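Local coordinates for protein signal recognition particle receptor FtsY (Sulfolobus acidocaldarius, PDB 5L3W) that acts as the receptor for the signal recognition particle, joining a helical bundle to a P-loop NTPase-type domain that here holds guanosine-5'-diphosphate, at residues Glu59-Asn64 and Glu78-Thr83; Ile114-Val119 and Phe226-Leu231; Asp148-Ala153 and Gly172-Asp177. All coordinates share one frame; numbering follows the deposited sequence.

Contact 1. Residues Glu59-Asn64 and Glu78-Thr83; sequences EDLKNN and EIVINT
Leu61 and Thr83 meet between two helices, 51-66 and 73-93, of the SRP54-type helical bundle. The segment axes approach to 9.7 Å with their directions 134° apart. Thr83 is the most deeply engaged side chain: its CB bond aims at the partner helix and its two branches part there. With CG2 opposite the backbone N (chi1 of OG1 -49°), the methyl lies between Asp60 O, 3.3 Å away, and the Asn64 amide, while OG1 is 3.4 Å from Asn64 CB. Leu61 supplies the apolar flank: its CG is turned away from the carbonyl carbon, and CD2 reaches Thr83 CB at 3.6 Å and more loosely Val80 CG1 at 4.2 Å. No hydrogen bond links the segments. Ile79 CG2 sits against Asn64 O, and Ile79 and Val80 also touch Leu65. Asp60 OD2 forms a salt bridge with Lys56 and a hydrogen bond with Ser87 OG, which also bonds Thr83 O, so Ser87 links the two helices beside the contact. The Asn64 side chain runs antiparallel to that of Thr83, folded back along its own helix: ND2 donates to Asp60 O at 3.0 Å, on the opposite face of that carbonyl from Asn64 N.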
# COMPACT_ATOMS: atom_id res chain seq x y z
N GLU A 59 7.24 19.06 12.16
CA GLU A 59 7.27 20.28 11.37
C GLU A 59 5.92 20.56 10.74
O GLU A 59 5.42 21.69 10.77
CB GLU A 59 8.38 20.18 10.31
CG GLU A 59 9.02 21.51 9.93
CD GLU A 59 9.55 22.29 11.14
OE1 GLU A 59 10.01 21.66 12.12
OE2 GLU A 59 9.50 23.55 11.11
N ASP A 60 5.28 19.52 10.18
CA ASP A 60 3.93 19.69 9.65
C ASP A 60 2.95 20.09 10.74
O ASP A 60 1.99 20.82 10.46
CB ASP A 60 3.46 18.40 8.96
CG ASP A 60 4.31 18.04 7.77
OD1 ASP A 60 5.14 18.89 7.37
OD2 ASP A 60 4.15 16.93 7.22
N LEU A 61 3.17 19.64 11.97
CA LEU A 61 2.31 20.04 13.08
C LEU A 61 2.50 21.51 13.45
O LEU A 61 1.51 22.21 13.66
CB LEU A 61 2.56 19.15 14.29
CG LEU A 61 1.80 17.83 14.25
CD1 LEU A 61 2.13 17.00 15.48
CD2 LEU A 61 0.31 18.07 14.14
N LYS A 62 3.74 21.98 13.54
CA LYS A 62 3.97 23.40 13.80
C LYS A 62 3.31 24.27 12.74
O LYS A 62 2.60 25.22 13.06
CB LYS A 62 5.47 23.71 13.86
CG LYS A 62 6.23 23.01 14.95
CD LYS A 62 7.71 23.32 14.83
CE LYS A 62 8.56 22.32 15.62
NZ LYS A 62 9.82 21.93 14.92
N ASN A 63 3.53 23.93 11.46
CA ASN A 63 3.02 24.77 10.38
C ASN A 63 1.50 24.82 10.37
O ASN A 63 0.91 25.84 10.02
CB ASN A 63 3.54 24.26 9.02
CG ASN A 63 5.05 24.33 8.91
OD1 ASN A 63 5.71 25.11 9.62
ND2 ASN A 63 5.62 23.53 8.02
N ASN A 64 0.84 23.71 10.71
CA ASN A 64 -0.61 23.66 10.70
C ASN A 64 -1.25 24.25 11.96
O ASN A 64 -2.47 24.39 12.00
CB ASN A 64 -1.09 22.23 10.54
CG ASN A 64 -1.26 21.85 9.09
OD1 ASN A 64 -2.36 21.89 8.56
ND2 ASN A 64 -0.16 21.47 8.44
N GLU A 78 -8.09 18.36 17.38
CA GLU A 78 -8.68 18.13 16.07
C GLU A 78 -7.75 18.57 14.94
O GLU A 78 -7.67 17.90 13.89
CB GLU A 78 -10.02 18.86 15.99
CG GLU A 78 -10.65 18.87 14.62
CD GLU A 78 -11.88 19.76 14.55
OE1 GLU A 78 -11.97 20.74 15.34
OE2 GLU A 78 -12.75 19.47 13.70
N ILE A 79 -7.03 19.68 15.12
CA ILE A 79 -6.04 20.09 14.13
C ILE A 79 -4.86 19.13 14.11
O ILE A 79 -4.29 18.84 13.05
CB ILE A 79 -5.56 21.52 14.42
CG1 ILE A 79 -6.70 22.53 14.35
CG2 ILE A 79 -4.42 21.88 13.49
CD1 ILE A 79 -6.34 23.87 14.96
N VAL A 80 -4.43 18.68 15.30
CA VAL A 80 -3.33 17.74 15.39
C VAL A 80 -3.67 16.45 14.65
O VAL A 80 -2.88 15.94 13.86
CB VAL A 80 -2.99 17.47 16.87
CG1 VAL A 80 -2.07 16.22 17.00
CG2 VAL A 80 -2.35 18.71 17.46
N ILE A 81 -4.86 15.91 14.89
CA ILE A 81 -5.26 14.65 14.27
C ILE A 81 -5.40 14.81 12.77
O ILE A 81 -5.00 13.93 12.00
CB ILE A 81 -6.56 14.14 14.91
CG1 ILE A 81 -6.30 13.71 16.36
CG2 ILE A 81 -7.15 12.96 14.08
CD1 ILE A 81 -7.52 13.15 17.08
N ASN A 82 -6.00 15.91 12.32
CA ASN A 82 -6.13 16.06 10.88
C ASN A 82 -4.77 16.27 10.22
O ASN A 82 -4.56 15.87 9.08
CB ASN A 82 -7.09 17.21 10.54
CG ASN A 82 -8.52 16.95 11.01
OD1 ASN A 82 -8.93 15.79 11.18
ND2 ASN A 82 -9.29 18.02 11.23
N THR A 83 -3.84 16.90 10.93
CA THR A 83 -2.52 17.11 10.36
C THR A 83 -1.75 15.80 10.32
O THR A 83 -1.07 15.51 9.32
CB THR A 83 -1.76 18.15 11.18
OG1 THR A 83 -2.61 19.29 11.36
CG2 THR A 83 -0.48 18.56 10.47

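Contact 2. Residues Ile114-Val119 and Phe226-Leu231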
# COMPACT_ATOMS: atom_id res chain seq x y z
N ILE A 114 -2.68 -6.84 -14.43
CA ILE A 114 -1.83 -6.47 -13.30
C ILE A 114 -0.70 -7.48 -13.19
O ILE A 114 -0.93 -8.69 -13.27
CB ILE A 114 -2.66 -6.42 -11.99
CG1 ILE A 114 -3.83 -5.46 -12.15
CG2 ILE A 114 -1.78 -6.02 -10.79
CD1 ILE A 114 -4.69 -5.33 -10.91
N ILE A 115 0.52 -6.99 -13.00
CA ILE A 115 1.67 -7.84 -12.79
C ILE A 115 2.27 -7.55 -11.42
O ILE A 115 2.26 -6.41 -10.95
CB ILE A 115 2.71 -7.66 -13.92
CG1 ILE A 115 3.71 -8.80 -13.92
CG2 ILE A 115 3.44 -6.33 -13.84
CD1 ILE A 115 4.56 -8.83 -15.19
N PHE A 116 2.78 -8.60 -10.76
CA PHE A 116 3.25 -8.52 -9.39
C PHE A 116 4.72 -8.89 -9.33
O PHE A 116 5.11 -9.95 -9.82
CB PHE A 116 2.44 -9.44 -8.47
CG PHE A 116 0.99 -9.08 -8.36
CD1 PHE A 116 0.07 -9.50 -9.31
CD2 PHE A 116 0.53 -8.33 -7.28
CE1 PHE A 116 -1.29 -9.17 -9.20
CE2 PHE A 116 -0.83 -8.00 -7.16
CZ PHE A 116 -1.73 -8.42 -8.14
N PHE A 117 5.52 -8.05 -8.68
CA PHE A 117 6.94 -8.29 -8.45
C PHE A 117 7.21 -8.60 -6.99
O PHE A 117 6.42 -8.27 -6.10
CB PHE A 117 7.78 -7.07 -8.87
CG PHE A 117 7.59 -6.66 -10.30
CD1 PHE A 117 7.48 -7.61 -11.31
CD2 PHE A 117 7.52 -5.32 -10.64
CE1 PHE A 117 7.28 -7.23 -12.63
CE2 PHE A 117 7.34 -4.93 -11.96
CZ PHE A 117 7.22 -5.89 -12.95
N GLY A 118 8.35 -9.19 -6.73
CA GLY A 118 8.82 -9.35 -5.38
C GLY A 118 9.63 -10.62 -5.23
O GLY A 118 9.54 -11.55 -6.04
N VAL A 119 10.41 -10.68 -4.15
CA VAL A 119 11.29 -11.81 -3.88
C VAL A 119 10.52 -12.86 -3.10
O VAL A 119 9.33 -12.69 -2.81
CB VAL A 119 12.55 -11.33 -3.15
CG1 VAL A 119 13.25 -10.23 -3.98
CG2 VAL A 119 12.21 -10.81 -1.75
N PHE A 226 -0.72 -2.18 -14.91
CA PHE A 226 -0.39 -1.72 -13.57
C PHE A 226 0.63 -2.69 -13.00
O PHE A 226 0.43 -3.90 -13.10
CB PHE A 226 -1.63 -1.66 -12.68
CG PHE A 226 -1.47 -0.82 -11.46
CD1 PHE A 226 -0.94 0.46 -11.55
CD2 PHE A 226 -1.90 -1.28 -10.23
CE1 PHE A 226 -0.81 1.25 -10.42
CE2 PHE A 226 -1.78 -0.49 -9.08
CZ PHE A 226 -1.23 0.77 -9.19
N ARG A 227 1.72 -2.16 -12.46
CA ARG A 227 2.79 -2.99 -11.92
C ARG A 227 2.91 -2.74 -10.42
O ARG A 227 3.12 -1.60 -9.98
CB ARG A 227 4.11 -2.68 -12.61
CG ARG A 227 4.07 -2.65 -14.12
CD ARG A 227 5.32 -1.92 -14.61
NE ARG A 227 5.43 -1.89 -16.06
CZ ARG A 227 6.56 -1.59 -16.70
NH1 ARG A 227 7.67 -1.32 -16.01
NH2 ARG A 227 6.58 -1.56 -18.02
N ILE A 228 2.84 -3.81 -9.63
CA ILE A 228 2.84 -3.73 -8.18
C ILE A 228 4.03 -4.50 -7.63
O ILE A 228 4.21 -5.68 -7.94
CB ILE A 228 1.53 -4.26 -7.57
CG1 ILE A 228 0.36 -3.39 -8.02
CG2 ILE A 228 1.65 -4.29 -6.06
CD1 ILE A 228 -0.98 -3.94 -7.63
N LEU A 229 4.83 -3.83 -6.80
CA LEU A 229 5.88 -4.49 -6.04
C LEU A 229 5.36 -4.88 -4.67
O LEU A 229 4.66 -4.10 -4.01
CB LEU A 229 7.09 -3.56 -5.91
CG LEU A 229 8.28 -4.05 -5.10
CD1 LEU A 229 8.87 -5.36 -5.70
CD2 LEU A 229 9.32 -2.95 -5.04
N ILE A 230 5.70 -6.09 -4.24
CA ILE A 230 5.31 -6.60 -2.93
C ILE A 230 6.54 -6.54 -2.03
O ILE A 230 7.60 -7.06 -2.39
CB ILE A 230 4.80 -8.05 -3.02
CG1 ILE A 230 3.74 -8.19 -4.12
CG2 ILE A 230 4.24 -8.49 -1.68
CD1 ILE A 230 2.44 -7.53 -3.76
N LEU A 231 6.39 -5.92 -0.87
CA LEU A 231 7.50 -5.75 0.06
C LEU A 231 7.06 -6.14 1.46
O LEU A 231 5.94 -5.82 1.87
CB LEU A 231 8.00 -4.30 0.09
CG LEU A 231 8.63 -3.71 -1.17
CD1 LEU A 231 9.02 -2.29 -0.85
CD2 LEU A 231 9.85 -4.54 -1.58
O HOH W 1 10.22 -8.01 -2.84
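Ile115 and Phe117 of strand 112-117 alternate with Ile228 and Ile230 of strand 226-232 in the backbone hydrogen-bond ladder of two parallel strands. Ile115 N gives to Phe226 O, Ile228 N to Ile115 O, and Phe117 N to Ile228 O, the last at 2.8 Å and nearly straight (170°). The fourth rung, Ile230 N to Phe117 O at 3.0 Å, is more bent. CA-H...O contacts reinforce the ladder, among them Phe116 CA to Ile228 O at 3.3 Å.

Apolar packing differs on the two faces. On that of Ile114, Phe116 and Ile228, the Ile228 CD1 methyl lies between Ile114 CG2 (3.9 Å) and Phe116 CE2, while Ile230 CD1 meets the Phe116 ring at its edge, 4.1 Å from CD2. On the other face, Ile115 CG2 runs alongside Arg227 CG at 3.7 Å. The Phe117 ring is approached obliquely by Arg227, whose CB lies against CE2. Leu229, its CG opposite the backbone N (chi1 178°), brings CD1 to Phe117 CB at 3.8 Å. The extended Arg227 chain leads away to Gly251 O.

One water continues the pairing where direct bonds end, accepting from Val119 N and donating to Ile230 O at 2.8 Å. The backbone of Gly118 (phi 148°) calls for glycine, since a CB would be jammed against the preceding carbonyl O and lie tight to Ile230 O. Val119 touches the bound GDP, and a central parallel strand opening at a glycine into the phosphate-binding loop is the hallmark of the P-loop NTPase fold, consistent with a Walker A motif here.

Contact 3. Residues Asp148-Ala153 and Gly172-Asp177; sequences DTFRAA and GKYGAD. With GDP (guanosine-5'-diphosphate), chain B.
Tyr174 and Thr149 lose the most surface here, followed by Phe150, and together they tie two surface loops. Tyr174 has CG opposite its backbone N (chi1 -179°), which lays the ring along the 148-153 segment. Its OH donates to Phe150 O at 2.7 Å, in the carbonyl plane and on a lone pair, and the same oxygen lies near the plane of the ring at its edge. Ala152 CB packs obliquely on the ring, 3.7 Å from Tyr174 CE1.

Thr149 uses both its side chain and its backbone. With OG1 placed between backbone N and carbonyl carbon (chi1 71°), the hydroxyl gives a short 2.6 Å bond to Ala176 O, in that carbonyl's plane. Thr149 O in turn accepts from Gly175 N at 2.8 Å. These two bonds grip the type II turn Lys173-Ala176, whose own closing bond is Ala176 N to Lys173 O.

Phe150 spreads its ring over that turn. Gly175 CA sits over one face, 3.5 Å from the ring centroid, a CH-pi contact, and the ring meets Tyr174 obliquely with planes at 57°.

Next along the chain, Arg151 points the other way, toward GDP: NH1 donates to O3B at 2.9 Å, and NH2 makes longer bonds to O3B and O1B. Asp148 OD2 forms a salt bridge to Arg151 NE and also accepts from Gly203 N, while Asp148 OD1 pairs with Arg204.

Segment 148-153 joins strand 142-146 to helix 152-164; segment 172-177 joins outermost strand 168-170 to helix 178-191, on whose Pro178 and Val181 Thr149 rests, and which Asp177 caps through OD1 to Ala179 N.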
# COMPACT_ATOMS: atom_id res chain seq x y z
N ASP A 148 5.80 -17.60 -12.48
CA ASP A 148 6.98 -18.10 -11.77
C ASP A 148 7.10 -19.60 -12.04
O ASP A 148 6.89 -20.46 -11.17
CB ASP A 148 6.86 -17.79 -10.28
CG ASP A 148 8.15 -18.08 -9.51
OD1 ASP A 148 9.07 -18.73 -10.07
OD2 ASP A 148 8.23 -17.66 -8.33
N THR A 149 7.45 -19.91 -13.29
CA THR A 149 7.31 -21.26 -13.83
C THR A 149 8.41 -22.22 -13.38
O THR A 149 8.31 -23.43 -13.66
CB THR A 149 7.26 -21.21 -15.37
OG1 THR A 149 8.56 -20.88 -15.88
CG2 THR A 149 6.25 -20.17 -15.85
N PHE A 150 9.45 -21.73 -12.72
CA PHE A 150 10.51 -22.60 -12.24
C PHE A 150 10.46 -22.84 -10.73
O PHE A 150 11.04 -23.82 -10.26
CB PHE A 150 11.89 -22.02 -12.62
CG PHE A 150 12.32 -22.35 -14.03
CD1 PHE A 150 11.82 -21.64 -15.12
CD2 PHE A 150 13.26 -23.35 -14.27
CE1 PHE A 150 12.22 -21.94 -16.42
CE2 PHE A 150 13.66 -23.66 -15.56
CZ PHE A 150 13.15 -22.96 -16.64
N ARG A 151 9.78 -21.97 -9.97
CA ARG A 151 9.57 -22.21 -8.54
C ARG A 151 8.30 -23.04 -8.41
O ARG A 151 7.20 -22.52 -8.26
CB ARG A 151 9.47 -20.89 -7.77
CG ARG A 151 9.60 -21.06 -6.26
CD ARG A 151 9.51 -19.73 -5.51
NE ARG A 151 8.13 -19.25 -5.37
CZ ARG A 151 7.65 -18.64 -4.29
NH1 ARG A 151 8.43 -18.44 -3.23
NH2 ARG A 151 6.39 -18.24 -4.25
N ALA A 152 8.47 -24.36 -8.46
CA ALA A 152 7.31 -25.25 -8.42
C ALA A 152 6.53 -25.10 -7.12
O ALA A 152 5.34 -25.44 -7.08
CB ALA A 152 7.75 -26.69 -8.63
N ALA A 153 7.16 -24.58 -6.07
CA ALA A 153 6.44 -24.30 -4.83
C ALA A 153 5.34 -23.27 -5.05
O ALA A 153 4.19 -23.49 -4.64
CB ALA A 153 7.42 -23.83 -3.76
N GLY A 172 1.63 -23.31 -17.07
CA GLY A 172 2.29 -24.14 -18.06
C GLY A 172 3.03 -25.28 -17.39
O GLY A 172 3.01 -25.45 -16.18
N LYS A 173 3.68 -26.08 -18.24
CA LYS A 173 4.59 -27.11 -17.75
C LYS A 173 5.63 -26.46 -16.84
O LYS A 173 5.89 -25.25 -16.94
CB LYS A 173 5.27 -27.83 -18.91
CG LYS A 173 4.31 -28.64 -19.77
CD LYS A 173 5.04 -29.41 -20.86
CE LYS A 173 4.07 -30.22 -21.71
NZ LYS A 173 4.76 -30.96 -22.81
N TYR A 174 6.22 -27.24 -15.94
CA TYR A 174 7.35 -26.75 -15.18
C TYR A 174 8.43 -26.23 -16.11
O TYR A 174 8.75 -26.86 -17.13
CB TYR A 174 7.90 -27.86 -14.29
CG TYR A 174 9.06 -27.40 -13.46
CD1 TYR A 174 8.84 -26.60 -12.35
CD2 TYR A 174 10.36 -27.72 -13.80
CE1 TYR A 174 9.89 -26.16 -11.58
CE2 TYR A 174 11.42 -27.28 -13.05
CZ TYR A 174 11.18 -26.50 -11.94
OH TYR A 174 12.23 -26.05 -11.16
N GLY A 175 8.98 -25.06 -15.78
CA GLY A 175 9.99 -24.45 -16.63
C GLY A 175 9.49 -23.87 -17.93
O GLY A 175 10.29 -23.62 -18.84
N ALA A 176 8.18 -23.66 -18.07
CA ALA A 176 7.67 -23.14 -19.32
C ALA A 176 8.01 -21.66 -19.47
O ALA A 176 8.34 -20.97 -18.51
CB ALA A 176 6.15 -23.34 -19.41
N ASP A 177 7.96 -21.20 -20.71
CA ASP A 177 8.17 -19.80 -21.04
C ASP A 177 7.19 -18.97 -20.23
O ASP A 177 5.98 -19.07 -20.45
CB ASP A 177 7.98 -19.59 -22.55
CG ASP A 177 8.19 -18.15 -22.99
OD1 ASP A 177 8.15 -17.23 -22.15
OD2 ASP A 177 8.38 -17.94 -24.20
PB GDP B . 5.90 -15.93 -1.26
O1B GDP B . 4.77 -16.20 -2.23
O2B GDP B . 6.62 -14.68 -1.68
O3B GDP B . 6.90 -17.06 -1.25
O3A GDP B . 5.25 -15.66 0.19
PA GDP B . 3.90 -16.35 0.75
O1A GDP B . 2.65 -15.86 0.06
O2A GDP B . 4.02 -17.86 0.69
O5' GDP B . 3.93 -15.84 2.27
C5' GDP B . 4.96 -16.27 3.16
C4' GDP B . 4.43 -16.24 4.59
O4' GDP B . 4.12 -14.88 4.95
C3' GDP B . 3.12 -17.02 4.67
O3' GDP B . 3.09 -17.89 5.81
C2' GDP B . 2.06 -15.95 4.81
O2' GDP B . 0.94 -16.41 5.57
C1' GDP B . 2.81 -14.82 5.49
N9 GDP B . 2.15 -13.53 5.22
C8 GDP B . 1.91 -12.98 4.01
N7 GDP B . 1.26 -11.80 4.13
C5 GDP B . 1.07 -11.57 5.45
C6 GDP B . 0.46 -10.51 6.28
O6 GDP B . -0.05 -9.50 5.78
N1 GDP B . 0.47 -10.68 7.61
C2 GDP B . 1.01 -11.75 8.21
N2 GDP B . 0.98 -11.83 9.56
N3 GDP B . 1.59 -12.76 7.51
C4 GDP B . 1.65 -12.72 6.16

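In the fold
Contact 1 belongs to the helical bundle, while contacts 2 and 3 share the GTPase-type domain. The centre of contact 1 lies 34 Å from that of contact 2 and 51 Å from that of contact 3, and contacts 1 and 3 fall on opposite sides of the chain's centre. In sequence, both segments of contact 3 come between the two strands of contact 2. The centres of these two are 18 Å apart and their nearest atoms about 6 Å, without touching. GDP connects them: it touches Val119 of contact 2 and is hydrogen-bonded to Arg151 of contact 3, with Gly121, Thr125, Thr126, Lys259, Asp261 and Gln287 adding further bonds.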